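Local coordinates for glucosamine-6-phosphate deaminase (Thermotoga maritima, PDB 1J5X), which belongs to the sugar isomerase (SIS) family, with two alpha/beta domains each built on a parallel sheet, at residues A[233-241]-A[318-329]. Residues are numbered along the deposited sequence; the frame is centred on the assembly and turned at random.
Sequences KCIEMSLTF and LGYQKAISRGIS
Ser238 enters helix 318-326 as a knob, lodged among Gly319, Lys322, Ala323 and Arg326. The axes of helices 233-238 and 318-326 approach to 8.1 Å and cross at -31°. The bare backbone of Gly319 lets its CA come within 4.3 Å of Cys234 CA. Cys234 SG lies against the glycine backbone and Leu318 CD2, while the extended selenomethionine at Met237 runs past to put SE 3.7 Å from Tyr320 N. Beyond the helix ends, Ile328 CG1, lying between its own backbone N and carbonyl carbon (chi1 79°), carries CD1 to 3.8 Å from Leu239 CG and close to Met237 O.

Polar links gather round the C-terminal end of helix 233-238. Ser238 OG donates to Cys234 O at 2.7 Å, in the carbonyl plane and on a lone pair, and itself accepts from Thr240 OG1. Arg326 NH1 is modelled implausibly close to Ser238 O and Thr240 OG1, so the details of those two bonds are doubtful. One water joins Arg326 NH2 to Phe241 N, and Lys322 CE lies 3.4 Å above the guanidinium plane. Both Lys322 NZ and Arg326 NH2 form salt bridges with Asp213, and the lysine also reaches His212 O.

On the sheet side of the helix pair, Cys234, Thr240 and Leu318 rest on Phe215 of strand 214-218. Helix-to-helix packing over a parallel sheet, next to the turn from helix 222-238 into edge strand 241-245, is typical of the three-layer alpha-beta-alpha sandwich of SIS-type domains.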
loop_
_atom_site.group_PDB
_atom_site.type_symbol
_atom_site.label_atom_id
_atom_site.label_comp_id
_atom_site.label_asym_id
_atom_site.label_seq_id
_atom_site.Cartn_x
_atom_site.Cartn_y
_atom_site.Cartn_z
ATOM N N LYS A 233 0.457 7.953 -4.024
ATOM C CA LYS A 233 1.796 8.536 -3.821
ATOM C C LYS A 233 2.100 9.544 -4.915
ATOM O O LYS A 233 2.670 10.609 -4.629
ATOM C CB LYS A 233 2.890 7.452 -3.841
ATOM C CG LYS A 233 2.721 6.264 -2.891
ATOM C CD LYS A 233 2.775 6.606 -1.409
ATOM C CE LYS A 233 1.439 7.255 -0.865
ATOM N NZ LYS A 233 1.257 7.000 0.626
ATOM N N CYS A 234 1.762 9.232 -6.152
ATOM C CA CYS A 234 2.072 10.174 -7.221
ATOM C C CYS A 234 1.172 11.365 -7.217
ATOM O O CYS A 234 1.569 12.442 -7.700
ATOM C CB CYS A 234 2.028 9.526 -8.564
ATOM S SG CYS A 234 3.398 8.272 -8.673
ATOM N N ILE A 235 -0.029 11.195 -6.670
ATOM C CA ILE A 235 -0.930 12.344 -6.597
ATOM C C ILE A 235 -0.396 13.274 -5.551
ATOM O O ILE A 235 -0.191 14.457 -5.835
ATOM C CB ILE A 235 -2.404 11.908 -6.225
ATOM C CG1 ILE A 235 -3.055 11.238 -7.436
ATOM C CG2 ILE A 235 -3.208 13.129 -5.749
ATOM C CD1 ILE A 235 -4.341 10.324 -7.124
ATOM N N GLU A 236 -0.116 12.762 -4.361
ATOM C CA GLU A 236 0.353 13.594 -3.301
ATOM C C GLU A 236 1.748 14.182 -3.522
ATOM O O GLU A 236 1.981 15.379 -3.282
ATOM C CB GLU A 236 0.403 12.850 -1.985
ATOM C CG GLU A 236 -0.942 12.381 -1.414
ATOM C CD GLU A 236 -0.752 11.525 -0.152
ATOM O OE1 GLU A 236 0.156 10.659 -0.144
ATOM O OE2 GLU A 236 -1.501 11.674 0.831
HETATM N N MSE A 237 2.686 13.350 -3.975
HETATM C CA MSE A 237 4.065 13.849 -4.090
HETATM C C MSE A 237 4.343 14.779 -5.230
HETATM O O MSE A 237 5.079 15.775 -5.073
HETATM C CB MSE A 237 5.044 12.656 -4.219
HETATM C CG MSE A 237 5.185 11.896 -2.964
HETATM SE SE MSE A 237 6.528 10.374 -3.353
HETATM C CE MSE A 237 6.322 9.372 -1.794
ATOM N N SER A 238 3.760 14.432 -6.367
ATOM C CA SER A 238 4.055 15.117 -7.604
ATOM C C SER A 238 2.946 15.875 -8.288
ATOM O O SER A 238 3.175 16.456 -9.343
ATOM C CB SER A 238 4.621 14.092 -8.580
ATOM O OG SER A 238 3.585 13.409 -9.299
ATOM N N LEU A 239 1.739 15.813 -7.732
ATOM C CA LEU A 239 0.583 16.442 -8.340
ATOM C C LEU A 239 0.255 15.978 -9.746
ATOM O O LEU A 239 -0.164 16.759 -10.591
ATOM C CB LEU A 239 0.768 17.989 -8.304
ATOM C CG LEU A 239 1.031 18.508 -6.893
ATOM C CD1 LEU A 239 1.090 20.114 -6.871
ATOM C CD2 LEU A 239 -0.100 18.091 -5.981
ATOM N N THR A 240 0.375 14.674 -10.007
ATOM C CA THR A 240 0.098 14.162 -11.309
ATOM C C THR A 240 -1.171 13.359 -11.177
ATOM O O THR A 240 -1.285 12.577 -10.192
ATOM C CB THR A 240 1.254 13.231 -11.739
ATOM O OG1 THR A 240 2.480 13.984 -11.681
ATOM C CG2 THR A 240 1.009 12.650 -13.106
ATOM N N PHE A 241 -2.061 13.535 -12.152
ATOM C CA PHE A 241 -3.321 12.818 -12.195
ATOM C C PHE A 241 -2.899 11.342 -12.317
ATOM O O PHE A 241 -2.179 10.973 -13.255
ATOM C CB PHE A 241 -4.147 13.239 -13.428
ATOM N N LEU A 318 8.769 6.921 -8.475
ATOM C CA LEU A 318 8.218 7.650 -9.602
ATOM C C LEU A 318 7.687 8.984 -9.067
ATOM O O LEU A 318 7.979 10.053 -9.631
ATOM C CB LEU A 318 7.064 6.877 -10.239
ATOM C CG LEU A 318 6.339 7.634 -11.367
ATOM C CD1 LEU A 318 7.287 7.914 -12.602
ATOM C CD2 LEU A 318 5.200 6.766 -11.832
ATOM N N GLY A 319 6.965 8.926 -7.951
ATOM C CA GLY A 319 6.382 10.157 -7.429
ATOM C C GLY A 319 7.479 11.169 -7.115
ATOM O O GLY A 319 7.376 12.378 -7.461
ATOM N N TYR A 320 8.512 10.686 -6.431
ATOM C CA TYR A 320 9.617 11.561 -6.034
ATOM C C TYR A 320 10.307 12.171 -7.261
ATOM O O TYR A 320 10.443 13.399 -7.398
ATOM C CB TYR A 320 10.616 10.798 -5.202
ATOM C CG TYR A 320 11.730 11.709 -4.723
ATOM C CD1 TYR A 320 12.849 11.953 -5.516
ATOM C CD2 TYR A 320 11.614 12.386 -3.506
ATOM C CE1 TYR A 320 13.832 12.856 -5.099
ATOM C CE2 TYR A 320 12.579 13.292 -3.090
ATOM C CZ TYR A 320 13.680 13.525 -3.888
ATOM O OH TYR A 320 14.619 14.473 -3.456
ATOM N N GLN A 321 10.724 11.320 -8.170
ATOM C CA GLN A 321 11.410 11.815 -9.348
ATOM C C GLN A 321 10.530 12.743 -10.163
ATOM O O GLN A 321 11.026 13.736 -10.735
ATOM C CB GLN A 321 11.918 10.630 -10.211
ATOM C CG GLN A 321 13.024 9.809 -9.483
ATOM C CD GLN A 321 13.742 8.813 -10.408
ATOM O OE1 GLN A 321 13.581 8.996 -11.710
ATOM N NE2 GLN A 321 14.414 7.877 -9.939
ATOM N N LYS A 322 9.228 12.447 -10.236
ATOM C CA LYS A 322 8.352 13.305 -11.027
ATOM C C LYS A 322 8.201 14.661 -10.368
ATOM O O LYS A 322 8.055 15.678 -11.082
ATOM C CB LYS A 322 6.942 12.703 -11.222
ATOM C CG LYS A 322 5.947 13.627 -11.957
ATOM C CD LYS A 322 6.227 13.775 -13.459
ATOM C CE LYS A 322 5.265 14.802 -14.080
ATOM N NZ LYS A 322 5.376 14.933 -15.552
ATOM N N ALA A 323 8.203 14.700 -9.045
ATOM C CA ALA A 323 8.059 15.985 -8.387
ATOM C C ALA A 323 9.294 16.855 -8.702
ATOM O O ALA A 323 9.178 18.054 -8.988
ATOM C CB ALA A 323 7.946 15.802 -6.933
ATOM N N ILE A 324 10.470 16.232 -8.650
ATOM C CA ILE A 324 11.723 16.955 -8.906
ATOM C C ILE A 324 11.653 17.514 -10.303
ATOM O O ILE A 324 12.006 18.677 -10.537
ATOM C CB ILE A 324 12.964 16.001 -8.768
ATOM C CG1 ILE A 324 13.078 15.522 -7.325
ATOM C CG2 ILE A 324 14.287 16.739 -9.179
ATOM C CD1 ILE A 324 12.904 16.588 -6.304
ATOM N N SER A 325 11.179 16.670 -11.207
ATOM C CA SER A 325 10.984 16.981 -12.605
ATOM C C SER A 325 10.122 18.236 -12.821
ATOM O O SER A 325 10.403 19.059 -13.708
ATOM C CB SER A 325 10.315 15.789 -13.253
ATOM O OG SER A 325 10.153 15.956 -14.641
ATOM N N ARG A 326 9.069 18.365 -12.019
ATOM C CA ARG A 326 8.147 19.495 -12.098
ATOM C C ARG A 326 8.717 20.685 -11.325
ATOM O O ARG A 326 8.223 21.798 -11.461
ATOM C CB ARG A 326 6.787 19.139 -11.476
ATOM C CG ARG A 326 5.964 18.163 -12.270
ATOM C CD ARG A 326 4.475 18.356 -11.914
ATOM N NE ARG A 326 3.642 17.858 -12.995
ATOM C CZ ARG A 326 2.739 16.908 -12.820
ATOM N NH1 ARG A 326 2.583 16.412 -11.609
ATOM N NH2 ARG A 326 2.040 16.425 -13.841
ATOM N N GLY A 327 9.734 20.423 -10.514
ATOM C CA GLY A 327 10.342 21.457 -9.714
ATOM C C GLY A 327 9.488 21.735 -8.491
ATOM O O GLY A 327 9.353 22.884 -8.053
ATOM N N ILE A 328 8.866 20.706 -7.924
ATOM C CA ILE A 328 8.077 20.976 -6.734
ATOM C C ILE A 328 8.617 20.079 -5.656
ATOM O O ILE A 328 9.303 19.116 -5.956
ATOM C CB ILE A 328 6.584 20.697 -6.925
ATOM C CG1 ILE A 328 6.322 19.200 -6.821
ATOM C CG2 ILE A 328 6.108 21.241 -8.293
ATOM C CD1 ILE A 328 4.855 18.892 -6.699
ATOM N N SER A 329 8.305 20.384 -4.407
ATOM C CA SER A 329 8.806 19.577 -3.309
ATOM C C SER A 329 7.850 18.473 -2.922
ATOM O O SER A 329 6.722 18.757 -2.556
ATOM C CB SER A 329 8.960 20.396 -2.050
ATOM O OG SER A 329 9.424 19.592 -0.988
HETATM O O HOH W 1 -1.015 15.408 -14.103
#